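Local coordinates for elicitor protein Hrip2 (Magnaporthe oryzae, PDB 5FID), which probably acts as a secreted protein elicitor of the rice blast fungus, one that triggers defence responses in plants, at residues A[61-66]-A[79-85]. The protein carries 1 engineered substitution. Residues are numbered along the deposited sequence; the frame is centred on the assembly and turned at random.
Engineered in segment 61-66: Met63 (natural residue Leu).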
ATOM      1  N   SER A  61      16.370  18.819  -3.316  1.00 19.46           N
ATOM      2  CA  SER A  61      16.470  17.377  -3.573  1.00 18.47           C
ATOM      3  C   SER A  61      16.152  16.539  -2.340  1.00 16.01           C
ATOM      4  O   SER A  61      16.987  15.748  -1.888  1.00 15.38           O
ATOM      5  CB  SER A  61      17.857  17.027  -4.109  1.00 20.83           C
ATOM      6  OG  SER A  61      18.083  17.702  -5.337  1.00 24.20           O
ATOM      7  N   PRO A  62      14.931  16.696  -1.797  1.00 11.62           N
ATOM      8  CA  PRO A  62      14.622  16.035  -0.530  1.00 10.41           C
ATOM      9  C   PRO A  62      14.116  14.607  -0.712  1.00 10.73           C
ATOM     10  O   PRO A  62      13.568  14.227  -1.755  1.00 10.57           O
ATOM     11  CB  PRO A  62      13.467  16.871   0.003  1.00 10.74           C
ATOM     12  CG  PRO A  62      12.707  17.229  -1.259  1.00 11.46           C
ATOM     13  CD  PRO A  62      13.758  17.407  -2.339  1.00 11.20           C
HETATM   14  N   MSE A  63      14.271  13.827   0.345  1.00 12.35           N
HETATM   15  CA  MSE A  63      13.557  12.579   0.458  1.00 12.50           C
HETATM   16  C   MSE A  63      12.158  12.992   0.879  1.00 12.36           C
HETATM   17  O   MSE A  63      11.963  14.118   1.308  1.00 13.06           O
HETATM   18  CB  MSE A  63      14.209  11.725   1.540  1.00 12.69           C
HETATM   19  CG  MSE A  63      13.773  10.288   1.524  1.00 12.49           C
HETATM   20 SE   MSE A  63      14.332   9.464   3.196  1.00 26.07          SE
HETATM   21  CE  MSE A  63      13.162  10.363   4.469  1.00 13.79           C
ATOM     22  N   PHE A  64      11.165  12.126   0.705  1.00 10.42           N
ATOM     23  CA  PHE A  64       9.857  12.413   1.295  1.00 10.29           C
ATOM     24  C   PHE A  64       9.149  11.227   1.920  1.00 10.51           C
ATOM     25  O   PHE A  64       9.390  10.068   1.568  1.00  9.59           O
ATOM     26  CB  PHE A  64       8.938  13.262   0.376  1.00 11.77           C
ATOM     27  CG  PHE A  64       8.162  12.490  -0.664  1.00 10.98           C
ATOM     28  CD1 PHE A  64       7.026  11.765  -0.320  1.00 13.25           C
ATOM     29  CD2 PHE A  64       8.511  12.575  -2.006  1.00 12.97           C
ATOM     30  CE1 PHE A  64       6.281  11.081  -1.288  1.00 13.24           C
ATOM     31  CE2 PHE A  64       7.770  11.895  -2.987  1.00 13.18           C
ATOM     32  CZ  PHE A  64       6.658  11.150  -2.627  1.00 12.61           C
ATOM     33  N   ILE A  65       8.291  11.541   2.884  1.00 11.36           N
ATOM     34  CA  ILE A  65       7.433  10.550   3.507  1.00 10.99           C
ATOM     35  C   ILE A  65       6.022  10.991   3.201  1.00 12.39           C
ATOM     36  O   ILE A  65       5.615  12.092   3.572  1.00 11.25           O
ATOM     37  CB  ILE A  65       7.628  10.527   5.033  1.00 11.62           C
ATOM     38  CG1 ILE A  65       9.064  10.091   5.363  1.00 12.97           C
ATOM     39  CG2 ILE A  65       6.607   9.592   5.685  1.00 11.50           C
ATOM     40  CD1 ILE A  65       9.669  10.836   6.508  1.00 12.88           C
ATOM     41  N   GLY A  66       5.269  10.151   2.502  1.00 11.83           N
ATOM     42  CA  GLY A  66       3.904  10.512   2.176  1.00 12.25           C
ATOM     43  C   GLY A  66       2.954   9.685   3.010  1.00 11.49           C
ATOM     44  O   GLY A  66       3.198   8.504   3.225  1.00 12.12           O
ATOM     45  N   GLU A  79       4.358   6.100   2.352  1.00 13.29           N
ATOM     46  CA  GLU A  79       5.311   5.907   1.272  1.00 11.53           C
ATOM     47  C   GLU A  79       6.627   6.555   1.667  1.00 12.74           C
ATOM     48  O   GLU A  79       6.651   7.712   2.090  1.00 11.53           O
ATOM     49  CB  GLU A  79       4.785   6.566  -0.004  1.00 12.74           C
ATOM     50  CG  GLU A  79       5.756   6.567  -1.193  1.00 14.36           C
ATOM     51  CD  GLU A  79       5.172   7.232  -2.432  1.00 15.55           C
ATOM     52  OE1 GLU A  79       4.144   7.944  -2.313  1.00 16.95           O
ATOM     53  OE2 GLU A  79       5.740   7.048  -3.541  1.00 18.60           O
ATOM     54  N   LEU A  80       7.713   5.804   1.540  1.00 10.88           N
ATOM     55  CA  LEU A  80       9.053   6.343   1.754  1.00 10.63           C
ATOM     56  C   LEU A  80       9.688   6.525   0.383  1.00 10.91           C
ATOM     57  O   LEU A  80      10.072   5.549  -0.255  1.00 11.38           O
ATOM     58  CB  LEU A  80       9.888   5.380   2.603  1.00 11.05           C
ATOM     59  CG  LEU A  80      11.316   5.836   2.924  1.00 12.33           C
ATOM     60  CD1 LEU A  80      11.291   7.102   3.766  1.00 12.49           C
ATOM     61  CD2 LEU A  80      12.077   4.732   3.658  1.00 12.26           C
ATOM     62  N   SER A  81       9.798   7.774  -0.076  1.00 11.80           N
ATOM     63  CA  SER A  81      10.135   8.026  -1.481  1.00 12.30           C
ATOM     64  C   SER A  81      11.447   8.757  -1.694  1.00 12.39           C
ATOM     65  O   SER A  81      11.731   9.747  -1.021  1.00 11.32           O
ATOM     66  CB  SER A  81       9.014   8.816  -2.149  1.00 12.48           C
ATOM     67  OG  SER A  81       9.332   9.115  -3.499  1.00 12.66           O
ATOM     68  N   SER A  82      12.245   8.268  -2.642  1.00 10.65           N
ATOM     69  CA  SER A  82      13.434   8.996  -3.086  1.00 10.49           C
ATOM     70  C   SER A  82      13.232   9.601  -4.477  1.00 11.06           C
ATOM     71  O   SER A  82      14.210   9.897  -5.172  1.00 10.24           O
ATOM     72  CB  SER A  82      14.663   8.085  -3.098  1.00 10.43           C
ATOM     73  OG  SER A  82      14.508   7.019  -4.027  1.00 10.98           O
ATOM     74  N   GLU A  83      11.974   9.803  -4.874  1.00 10.19           N
ATOM     75  CA  GLU A  83      11.649  10.317  -6.211  1.00 12.59           C
ATOM     76  C   GLU A  83      12.150  11.727  -6.473  1.00 12.22           C
ATOM     77  O   GLU A  83      12.331  12.118  -7.628  1.00 12.49           O
ATOM     78  CB  GLU A  83      10.135  10.299  -6.449  1.00 12.08           C
ATOM     79  CG  GLU A  83       9.524   8.935  -6.648  1.00 13.55           C
ATOM     80  CD  GLU A  83       8.018   8.988  -6.549  1.00 17.62           C
ATOM     81  OE1 GLU A  83       7.504   9.327  -5.450  1.00 15.07           O
ATOM     82  OE2 GLU A  83       7.346   8.707  -7.565  1.00 17.70           O
ATOM     83  N   TRP A  84      12.352  12.499  -5.409  1.00 11.13           N
ATOM     84  CA  TRP A  84      12.854  13.867  -5.557  1.00 11.73           C
ATOM     85  C   TRP A  84      14.280  14.016  -5.047  1.00 11.72           C
ATOM     86  O   TRP A  84      14.823  15.126  -5.037  1.00 10.97           O
ATOM     87  CB  TRP A  84      11.955  14.861  -4.809  1.00 12.31           C
ATOM     88  CG  TRP A  84      10.489  14.742  -5.160  1.00 13.06           C
ATOM     89  CD1 TRP A  84       9.956  14.180  -6.281  1.00 14.25           C
ATOM     90  CD2 TRP A  84       9.378  15.196  -4.370  1.00 15.28           C
ATOM     91  NE1 TRP A  84       8.579  14.259  -6.244  1.00 13.56           N
ATOM     92  CE2 TRP A  84       8.199  14.875  -5.080  1.00 14.82           C
ATOM     93  CE3 TRP A  84       9.267  15.829  -3.129  1.00 12.79           C
ATOM     94  CZ2 TRP A  84       6.920  15.182  -4.594  1.00 16.53           C
ATOM     95  CZ3 TRP A  84       7.997  16.139  -2.649  1.00 13.78           C
ATOM     96  CH2 TRP A  84       6.840  15.809  -3.378  1.00 16.69           C
ATOM     97  N   GLY A  85      14.873  12.906  -4.617  1.00 12.18           N
ATOM     98  CA  GLY A  85      16.214  12.911  -4.056  1.00 13.61           C
ATOM     99  C   GLY A  85      16.304  12.039  -2.808  1.00 13.29           C
ATOM    100  O   GLY A  85      15.303  11.516  -2.347  1.00 12.17           O
TER
HETATM  101  O   HOH W   1      12.035  12.171  -2.710  1.00 12.36           O
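Phe64 and Ser81 form an antiparallel hydrogen-bonded pair towards the open end of this beta hairpin: Phe64 N reaches Ser81 O at 3.0 Å, and Ser81 N returns a nearly linear bond to Phe64 O at 2.9 Å. Gly66 and Glu79 repeat the pattern, giving four backbone bonds between 61-66 and 79-85. Beyond Ser81 the chain leaves the ladder through a type I turn, Ser82 to Gly85, and a water bridges the gap, hydrogen-bonded to Pro62 O and Ser81 O and accepting from Trp84 N at 2.7 Å.

Aromatic contacts occupy the Phe64 face. With chi1 at 84°, its ring leans across the neighbouring strand, where Ser81 CB makes a CH-pi contact 3.5 Å from the ring centroid, 17° off the normal. The Trp84 six-membered ring meets it obliquely, planes 41° apart, with Phe64 CD2 over the indole face. Ser81 OG, accepting from Glu83 N in an ST turn, donates to Glu83 OE1 at 2.7 Å; Lys120 pairs with the other carboxylate oxygen.

On the opposite face, Leu80 CD1 packs against Ile65 CG1. Leu80 CD1 also lies 3.8 Å from Met63 CE of the engineered selenomethionine. Leu80 touches strand 93-96, and Met63 and Ile65 reach both 93-96 and 131-135 in the other sheet.

Backbone bonding thus fixes the hairpin register; past Ser81, the water engages Pro62 O and Trp84 N, and Ser81 OG ties down Glu83 N and its carboxylate.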